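Local coordinates for protein sulfotransferase (Mycobacterium tuberculosis, PDB 2ZQ5) that probably transfers a sulfuryl group, as in other sulfotransferases, from the donor PAPS to an acceptor molecule, at residues A[234-239]-A[295-300]; A[257-262]-A[372-377]; A[289-294]-A[378-383]. All coordinates share one frame; numbering follows the deposited sequence.

Contact 1. Residues A[234-239]-A[295-300]; sequences SHLFAL and RGLERF
Apolar packing joins the short helix 234-237 to helix 282-304, with Phe237 and Leu236 reaching across to Gly296 and Phe300. The Phe237 ring lies flat against the backbone at Gly296, whose CA stands 3.5 Å from the ring centroid in a CH-pi contact. Having no side chain, Gly296 lets the ring settle directly on the helix. A methyl covers one face of the Phe300 ring: Leu236 CD2 sits 4.2 Å from the centroid, 28° off the normal. Phe300 CG is anti to its backbone N (chi1 -170°), which carries the ring alongside 234-239, where Leu239 CD2 also reaches Phe300 CE1 at 3.8 Å.

The polar link is a water. It accepts from Leu239 N at 3.2 Å and lies 2.7 Å from Leu236 O, to which it can donate; a weak bond to Arg299 O competes for its protons. The charged side chains pair off without a partner in 234-239: Arg299 grips Glu298 side-on through NE and NH2, and Arg295, whose NH1 passes Phe237 CE1 obliquely, pairs with Glu188 and Asp291. Phe300 and Leu236 also rest on strand 250-255 of the P-loop-like sulfotransferase fold. The chemistry implies a largely apolar joint in which one water links backbone groups of both segments.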
loop_
_atom_site.group_PDB
_atom_site.type_symbol
_atom_site.label_atom_id
_atom_site.label_comp_id
_atom_site.label_asym_id
_atom_site.label_seq_id
_atom_site.Cartn_x
_atom_site.Cartn_y
_atom_site.Cartn_z
ATOM N N SER A 234 1.010 1.887 5.471
ATOM C CA SER A 234 1.283 3.291 5.795
ATOM C C SER A 234 0.356 3.882 6.850
ATOM O O SER A 234 0.733 4.801 7.574
ATOM C CB SER A 234 1.206 4.164 4.538
ATOM O OG SER A 234 -0.138 4.316 4.107
ATOM N N HIS A 235 -0.853 3.349 6.947
ATOM C CA HIS A 235 -1.817 3.872 7.897
ATOM C C HIS A 235 -1.334 3.779 9.341
ATOM O O HIS A 235 -1.806 4.511 10.207
ATOM C CB HIS A 235 -3.156 3.177 7.656
ATOM C CG HIS A 235 -3.658 3.374 6.258
ATOM N ND1 HIS A 235 -4.273 2.383 5.524
ATOM C CD2 HIS A 235 -3.560 4.445 5.435
ATOM C CE1 HIS A 235 -4.523 2.834 4.305
ATOM N NE2 HIS A 235 -4.099 4.082 4.226
ATOM N N LEU A 236 -0.368 2.901 9.592
ATOM C CA LEU A 236 0.205 2.770 10.931
ATOM C C LEU A 236 1.058 3.996 11.246
ATOM O O LEU A 236 1.064 4.495 12.377
ATOM C CB LEU A 236 1.115 1.544 11.012
ATOM C CG LEU A 236 0.479 0.160 10.946
ATOM C CD1 LEU A 236 1.570 -0.895 10.825
ATOM C CD2 LEU A 236 -0.358 -0.077 12.198
ATOM N N PHE A 237 1.768 4.470 10.224
ATOM C CA PHE A 237 2.690 5.600 10.331
ATOM C C PHE A 237 2.064 6.975 10.145
ATOM O O PHE A 237 2.610 7.980 10.620
ATOM C CB PHE A 237 3.791 5.473 9.266
ATOM C CG PHE A 237 4.596 4.203 9.342
ATOM C CD1 PHE A 237 5.851 4.199 9.946
ATOM C CD2 PHE A 237 4.118 3.020 8.782
ATOM C CE1 PHE A 237 6.618 3.036 9.986
ATOM C CE2 PHE A 237 4.879 1.852 8.821
ATOM C CZ PHE A 237 6.132 1.864 9.424
ATOM N N ALA A 238 0.934 7.023 9.452
ATOM C CA ALA A 238 0.302 8.296 9.123
ATOM C C ALA A 238 -1.117 8.474 9.625
ATOM O O ALA A 238 -1.940 9.098 8.956
ATOM C CB ALA A 238 0.333 8.484 7.608
ATOM N N LEU A 239 -1.404 7.955 10.811
ATOM C CA LEU A 239 -2.749 8.068 11.343
ATOM C C LEU A 239 -3.230 9.511 11.479
ATOM O O LEU A 239 -4.394 9.797 11.202
ATOM C CB LEU A 239 -2.851 7.352 12.689
ATOM C CG LEU A 239 -4.254 7.355 13.297
ATOM C CD1 LEU A 239 -5.246 6.698 12.341
ATOM C CD2 LEU A 239 -4.223 6.626 14.633
ATOM N N ARG A 295 8.633 0.964 14.571
ATOM C CA ARG A 295 8.276 2.379 14.480
ATOM C C ARG A 295 6.811 2.494 14.063
ATOM O O ARG A 295 6.056 3.280 14.628
ATOM C CB ARG A 295 9.158 3.111 13.458
ATOM C CG ARG A 295 10.516 3.515 13.999
ATOM C CD ARG A 295 11.272 4.455 13.062
ATOM N NE ARG A 295 11.811 3.783 11.881
ATOM C CZ ARG A 295 11.279 3.838 10.663
ATOM N NH1 ARG A 295 10.173 4.538 10.435
ATOM N NH2 ARG A 295 11.871 3.196 9.664
ATOM N N GLY A 296 6.410 1.697 13.077
ATOM C CA GLY A 296 5.034 1.733 12.615
ATOM C C GLY A 296 4.030 1.452 13.718
ATOM O O GLY A 296 3.076 2.204 13.908
ATOM N N LEU A 297 4.238 0.363 14.449
ATOM C CA LEU A 297 3.320 0.011 15.521
ATOM C C LEU A 297 3.338 1.030 16.661
ATOM O O LEU A 297 2.289 1.359 17.220
ATOM C CB LEU A 297 3.641 -1.391 16.046
ATOM C CG LEU A 297 3.334 -2.517 15.050
ATOM C CD1 LEU A 297 3.851 -3.845 15.588
ATOM C CD2 LEU A 297 1.833 -2.584 14.800
ATOM N N GLU A 298 4.519 1.541 16.999
ATOM C CA GLU A 298 4.633 2.522 18.071
ATOM C C GLU A 298 3.961 3.832 17.668
ATOM O O GLU A 298 3.220 4.423 18.454
ATOM C CB GLU A 298 6.106 2.759 18.416
ATOM C CG GLU A 298 6.345 3.658 19.627
ATOM C CD GLU A 298 6.126 5.127 19.326
ATOM O OE1 GLU A 298 6.605 5.589 18.270
ATOM O OE2 GLU A 298 5.492 5.822 20.149
ATOM N N ARG A 299 4.205 4.279 16.439
ATOM C CA ARG A 299 3.603 5.522 15.962
ATOM C C ARG A 299 2.082 5.435 15.897
ATOM O O ARG A 299 1.388 6.418 16.160
ATOM C CB ARG A 299 4.162 5.889 14.583
ATOM C CG ARG A 299 5.630 6.325 14.587
ATOM C CD ARG A 299 5.823 7.683 15.254
ATOM N NE ARG A 299 5.655 7.624 16.704
ATOM C CZ ARG A 299 5.527 8.690 17.491
ATOM N NH1 ARG A 299 5.545 9.913 16.976
ATOM N NH2 ARG A 299 5.378 8.531 18.798
ATOM N N PHE A 300 1.559 4.262 15.544
ATOM C CA PHE A 300 0.112 4.086 15.473
ATOM C C PHE A 300 -0.468 4.191 16.881
ATOM O O PHE A 300 -1.464 4.874 17.091
ATOM C CB PHE A 300 -0.245 2.724 14.872
ATOM C CG PHE A 300 -1.710 2.564 14.559
ATOM C CD1 PHE A 300 -2.292 3.264 13.508
ATOM C CD2 PHE A 300 -2.509 1.710 15.320
ATOM C CE1 PHE A 300 -3.647 3.119 13.213
ATOM C CE2 PHE A 300 -3.870 1.555 15.033
ATOM C CZ PHE A 300 -4.440 2.263 13.975
HETATM O O HOH W 1 0.641 7.059 13.142
#

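Contact 2. Residues A[257-262]-A[372-377]; sequences PVETIM and LTVEMV
Val377 drives one methyl into the turn at Val258 and Glu259, and this is the tight part of the contact. Its CG1 lies anti to the backbone N (chi1 -173°), a setting that brings the methyl to 3.4 Å from Glu259 CA. The same methyl meets Val258 CG1 at 3.9 Å, the two valine side chains crossing at about a right angle, and it reaches Met262 CB at longer range. Nearby, Met262 CG packs against Leu372 CD1 at 3.6 Å, again with the side chains crossing roughly perpendicular. Met290 of helix 282-304 touches Met262, Leu372 and Val377 and continues this buried apolar patch.

The segment 257-262 links strand 250-255 to helix 262-272 of the sulfotransferase fold, and the C-terminal helix 374-380 packs on it. Each side has its own local bonds. Pro257 O accepts from Thr260 N and from Thr260 OG1, the hydroxyl at 2.6 Å, while Thr373 is the N-cap of the C-terminal helix, its OG1 accepting from Met376 N at 3.0 Å.

Toward solvent the packing thins. Val374 and Glu259 are both partly exposed, and the contact there is a single methyl against the aliphatic base of the glutamate: Val374 CG2 touches Glu259 CB at 3.9 Å and lies a little farther from Glu259 CG.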
loop_
_atom_site.group_PDB
_atom_site.type_symbol
_atom_site.label_atom_id
_atom_site.label_comp_id
_atom_site.label_asym_id
_atom_site.label_seq_id
_atom_site.Cartn_x
_atom_site.Cartn_y
_atom_site.Cartn_z
ATOM N N PRO A 257 1.459 -11.694 17.344
ATOM C CA PRO A 257 2.774 -11.559 17.978
ATOM C C PRO A 257 3.856 -11.517 16.908
ATOM O O PRO A 257 4.055 -12.482 16.178
ATOM C CB PRO A 257 2.853 -12.796 18.864
ATOM C CG PRO A 257 1.420 -12.989 19.270
ATOM C CD PRO A 257 0.688 -12.787 17.963
ATOM N N VAL A 258 4.559 -10.394 16.832
ATOM C CA VAL A 258 5.572 -10.204 15.805
ATOM C C VAL A 258 6.692 -11.237 15.771
ATOM O O VAL A 258 7.206 -11.550 14.697
ATOM C CB VAL A 258 6.149 -8.766 15.886
ATOM C CG1 VAL A 258 7.186 -8.540 14.790
ATOM C CG2 VAL A 258 5.009 -7.753 15.738
ATOM N N GLU A 259 7.066 -11.788 16.922
ATOM C CA GLU A 259 8.129 -12.785 16.924
ATOM C C GLU A 259 7.730 -14.036 16.137
ATOM O O GLU A 259 8.592 -14.822 15.742
ATOM C CB GLU A 259 8.526 -13.173 18.360
ATOM C CG GLU A 259 7.459 -13.934 19.136
ATOM C CD GLU A 259 6.530 -13.024 19.917
ATOM O OE1 GLU A 259 6.340 -11.860 19.509
ATOM O OE2 GLU A 259 5.977 -13.479 20.939
ATOM N N THR A 260 6.433 -14.216 15.895
ATOM C CA THR A 260 5.965 -15.383 15.150
ATOM C C THR A 260 5.883 -15.147 13.644
ATOM O O THR A 260 5.604 -16.077 12.889
ATOM C CB THR A 260 4.574 -15.867 15.634
ATOM O OG1 THR A 260 3.577 -14.890 15.312
ATOM C CG2 THR A 260 4.585 -16.101 17.133
ATOM N N ILE A 261 6.126 -13.914 13.205
ATOM C CA ILE A 261 6.065 -13.604 11.777
ATOM C C ILE A 261 7.275 -12.856 11.213
ATOM O O ILE A 261 7.414 -12.742 9.995
ATOM C CB ILE A 261 4.795 -12.780 11.422
ATOM C CG1 ILE A 261 4.732 -11.506 12.274
ATOM C CG2 ILE A 261 3.546 -13.628 11.620
ATOM C CD1 ILE A 261 3.638 -10.541 11.845
ATOM N N MET A 262 8.150 -12.352 12.081
ATOM C CA MET A 262 9.319 -11.600 11.620
ATOM C C MET A 262 10.162 -12.362 10.596
ATOM O O MET A 262 10.565 -11.795 9.578
ATOM C CB MET A 262 10.188 -11.176 12.810
ATOM C CG MET A 262 11.416 -10.331 12.437
ATOM S SD MET A 262 11.097 -8.851 11.413
ATOM C CE MET A 262 10.333 -7.766 12.593
ATOM N N LEU A 372 18.647 -12.407 13.753
ATOM C CA LEU A 372 17.781 -12.151 14.890
ATOM C C LEU A 372 17.538 -13.365 15.769
ATOM O O LEU A 372 17.723 -14.506 15.351
ATOM C CB LEU A 372 16.422 -11.646 14.395
ATOM C CG LEU A 372 16.418 -10.451 13.440
ATOM C CD1 LEU A 372 15.003 -10.224 12.925
ATOM C CD2 LEU A 372 16.936 -9.215 14.155
ATOM N N THR A 373 17.123 -13.092 17.001
ATOM C CA THR A 373 16.771 -14.140 17.945
ATOM C C THR A 373 15.335 -13.828 18.336
ATOM O O THR A 373 14.876 -12.689 18.194
ATOM C CB THR A 373 17.628 -14.116 19.232
ATOM O OG1 THR A 373 17.379 -12.903 19.952
ATOM C CG2 THR A 373 19.102 -14.226 18.899
ATOM N N VAL A 374 14.619 -14.827 18.831
ATOM C CA VAL A 374 13.243 -14.606 19.238
ATOM C C VAL A 374 13.210 -13.584 20.376
ATOM O O VAL A 374 12.276 -12.785 20.475
ATOM C CB VAL A 374 12.571 -15.933 19.677
ATOM C CG1 VAL A 374 13.257 -16.495 20.912
ATOM C CG2 VAL A 374 11.090 -15.706 19.936
ATOM N N GLU A 375 14.239 -13.602 21.222
ATOM C CA GLU A 375 14.323 -12.666 22.338
ATOM C C GLU A 375 14.412 -11.227 21.832
ATOM O O GLU A 375 13.774 -10.327 22.381
ATOM C CB GLU A 375 15.550 -12.958 23.211
ATOM C CG GLU A 375 15.505 -14.247 24.029
ATOM C CD GLU A 375 15.707 -15.498 23.194
ATOM O OE1 GLU A 375 16.392 -15.421 22.155
ATOM O OE2 GLU A 375 15.192 -16.568 23.590
ATOM N N MET A 376 15.206 -11.012 20.787
ATOM C CA MET A 376 15.362 -9.678 20.221
ATOM C C MET A 376 14.036 -9.144 19.704
ATOM O O MET A 376 13.707 -7.979 19.912
ATOM C CB MET A 376 16.378 -9.689 19.074
ATOM C CG MET A 376 17.821 -9.834 19.517
ATOM S SD MET A 376 18.928 -10.131 18.130
ATOM C CE MET A 376 19.023 -8.488 17.406
ATOM N N VAL A 377 13.269 -9.997 19.036
ATOM C CA VAL A 377 11.993 -9.555 18.491
ATOM C C VAL A 377 10.980 -9.254 19.594
ATOM O O VAL A 377 10.292 -8.235 19.548
ATOM C CB VAL A 377 11.413 -10.594 17.513
ATOM C CG1 VAL A 377 10.172 -10.032 16.831
ATOM C CG2 VAL A 377 12.454 -10.955 16.466
#

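Contact 3. Residues A[289-294]-A[378-383]; sequences AMDTWS and KERFAG
Arg380 runs across helix 282-304 from the methyl of Met290, past Ser294, to Asp291. Its CB meets that methyl, with Met290 CE 3.6 Å away. With CG anti to the backbone N (chi1 -168°), the chain heads for the helix, and CG packs on Ser294 CB at 3.8 Å. CD passes Ser294 OG at a longer distance. NE comes within 3.4 Å of that oxygen, but the angle is poor for a hydrogen bond; OG lies over a face of the guanidinium and instead donates to Met290 O at 2.7 Å. NH1 lies by Met290 CB, and NH2 ends 3.4 Å from Asp291 CA.

This arrangement fastens the end of the C-terminal helix 374-380 to a long helix of the sulfotransferase fold. At the tip, NH2 makes a long salt bridge of 3.7 Å to Asp291 OD1, whose carboxylate also pairs with Arg295, and a water bridges NH2 to Ser294 OG.

Next to the arginine in sequence, Phe381 faces Ser294 CB in a CH-pi contact, 4.2 Å from the ring centroid. Met290 SD approaches the same ring in its plane, a Met-aromatic contact with Phe381 CE2 at 3.9 Å, while Trp293 CB packs near Phe381 CZ.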
loop_
_atom_site.group_PDB
_atom_site.type_symbol
_atom_site.label_atom_id
_atom_site.label_comp_id
_atom_site.label_asym_id
_atom_site.label_seq_id
_atom_site.Cartn_x
_atom_site.Cartn_y
_atom_site.Cartn_z
ATOM N N ALA A 289 13.877 -4.340 9.002
ATOM C CA ALA A 289 12.490 -4.699 9.305
ATOM C C ALA A 289 12.166 -4.451 10.773
ATOM O O ALA A 289 11.074 -3.994 11.111
ATOM C CB ALA A 289 12.229 -6.165 8.952
ATOM N N MET A 290 13.116 -4.760 11.650
ATOM C CA MET A 290 12.908 -4.541 13.074
ATOM C C MET A 290 12.658 -3.058 13.325
ATOM O O MET A 290 11.786 -2.691 14.112
ATOM C CB MET A 290 14.135 -5.003 13.865
ATOM C CG MET A 290 14.290 -6.515 13.964
ATOM S SD MET A 290 13.287 -7.254 15.275
ATOM C CE MET A 290 14.344 -6.950 16.692
ATOM N N ASP A 291 13.419 -2.207 12.646
ATOM C CA ASP A 291 13.270 -0.768 12.811
ATOM C C ASP A 291 11.962 -0.254 12.219
ATOM O O ASP A 291 11.178 0.411 12.901
ATOM C CB ASP A 291 14.440 -0.032 12.155
ATOM C CG ASP A 291 14.249 1.472 12.156
ATOM O OD1 ASP A 291 14.026 2.044 13.244
ATOM O OD2 ASP A 291 14.323 2.083 11.071
ATOM N N THR A 292 11.727 -0.568 10.949
ATOM C CA THR A 292 10.522 -0.119 10.263
ATOM C C THR A 292 9.217 -0.449 10.968
ATOM O O THR A 292 8.410 0.439 11.245
ATOM C CB THR A 292 10.445 -0.705 8.839
ATOM O OG1 THR A 292 11.543 -0.212 8.068
ATOM C CG2 THR A 292 9.135 -0.316 8.159
ATOM N N TRP A 293 9.007 -1.725 11.268
ATOM C CA TRP A 293 7.754 -2.131 11.882
ATOM C C TRP A 293 7.574 -1.808 13.355
ATOM O O TRP A 293 6.437 -1.682 13.817
ATOM C CB TRP A 293 7.508 -3.610 11.574
ATOM C CG TRP A 293 7.532 -3.818 10.086
ATOM C CD1 TRP A 293 8.441 -4.540 9.372
ATOM C CD2 TRP A 293 6.711 -3.144 9.120
ATOM N NE1 TRP A 293 8.250 -4.349 8.023
ATOM C CE2 TRP A 293 7.194 -3.495 7.840
ATOM C CE3 TRP A 293 5.618 -2.269 9.213
ATOM C CZ2 TRP A 293 6.625 -3.002 6.662
ATOM C CZ3 TRP A 293 5.050 -1.778 8.041
ATOM C CH2 TRP A 293 5.557 -2.147 6.782
ATOM N N SER A 294 8.664 -1.662 14.102
ATOM C CA SER A 294 8.499 -1.288 15.501
ATOM C C SER A 294 8.108 0.190 15.520
ATOM O O SER A 294 7.333 0.622 16.371
ATOM C CB SER A 294 9.781 -1.541 16.310
ATOM O OG SER A 294 10.895 -0.820 15.821
ATOM N N LYS A 378 10.890 -10.126 20.596
ATOM C CA LYS A 378 9.948 -9.892 21.687
ATOM C C LYS A 378 10.295 -8.607 22.431
ATOM O O LYS A 378 9.407 -7.886 22.889
ATOM C CB LYS A 378 9.938 -11.073 22.662
ATOM C CG LYS A 378 9.257 -12.315 22.102
ATOM C CD LYS A 378 9.178 -13.436 23.134
ATOM C CE LYS A 378 10.558 -13.967 23.487
ATOM N NZ LYS A 378 10.490 -15.100 24.455
ATOM N N GLU A 379 11.590 -8.325 22.544
ATOM C CA GLU A 379 12.063 -7.118 23.217
ATOM C C GLU A 379 11.717 -5.853 22.421
ATOM O O GLU A 379 11.142 -4.909 22.963
ATOM C CB GLU A 379 13.582 -7.203 23.419
ATOM C CG GLU A 379 14.262 -5.885 23.786
ATOM C CD GLU A 379 14.114 -5.505 25.248
ATOM O OE1 GLU A 379 13.332 -6.150 25.979
ATOM O OE2 GLU A 379 14.789 -4.542 25.672
ATOM N N ARG A 380 12.062 -5.844 21.135
ATOM C CA ARG A 380 11.805 -4.686 20.282
ATOM C C ARG A 380 10.313 -4.387 20.154
ATOM O O ARG A 380 9.908 -3.229 20.065
ATOM C CB ARG A 380 12.406 -4.920 18.889
ATOM C CG ARG A 380 12.457 -3.675 18.000
ATOM C CD ARG A 380 13.365 -2.611 18.607
ATOM N NE ARG A 380 13.574 -1.461 17.734
ATOM C CZ ARG A 380 14.407 -1.441 16.697
ATOM N NH1 ARG A 380 15.123 -2.515 16.392
ATOM N NH2 ARG A 380 14.528 -0.340 15.967
ATOM N N PHE A 381 9.499 -5.437 20.160
ATOM C CA PHE A 381 8.060 -5.270 20.023
ATOM C C PHE A 381 7.260 -5.384 21.314
ATOM O O PHE A 381 6.053 -5.622 21.285
ATOM C CB PHE A 381 7.546 -6.252 18.967
ATOM C CG PHE A 381 7.996 -5.908 17.574
ATOM C CD1 PHE A 381 7.216 -5.088 16.766
ATOM C CD2 PHE A 381 9.237 -6.329 17.102
ATOM C CE1 PHE A 381 7.665 -4.685 15.510
ATOM C CE2 PHE A 381 9.700 -5.933 15.847
ATOM C CZ PHE A 381 8.912 -5.106 15.048
ATOM N N ALA A 382 7.929 -5.194 22.446
ATOM C CA ALA A 382 7.251 -5.259 23.736
ATOM C C ALA A 382 6.109 -4.242 23.757
ATOM O O ALA A 382 6.319 -3.058 23.484
ATOM C CB ALA A 382 8.243 -4.966 24.858
ATOM N N GLY A 383 4.903 -4.711 24.069
ATOM C CA GLY A 383 3.744 -3.837 24.127
ATOM C C GLY A 383 3.161 -3.426 22.785
ATOM O O GLY A 383 2.211 -2.644 22.734
HETATM O O HOH W 2 11.991 1.558 16.664
#

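In the fold
From the N terminus, the chain passes strand 227-231 into 234-239, which pairs with 295-300, closing contact 1 after a loop containing strand 250-255 and helix 262-272. Within that loop, 257-262 opens contact 2 and 289-294 opens contact 3; the C-terminal segment 372-383 closes both, contact 2 first. All three therefore cross, and none nests inside another. Helix 282-304 serves contacts 1 and 3, and helix 374-380 contacts 2 and 3. Phe237 meets Trp293, and Leu297 meets both Val258 and Phe381, joining the three patches. Contacts 2 and 3 bind the chain's end to the loop before helix 262-272 and to helix 282-304, while contact 1 joins 234-239 to helix 282-304 over the parallel sheet.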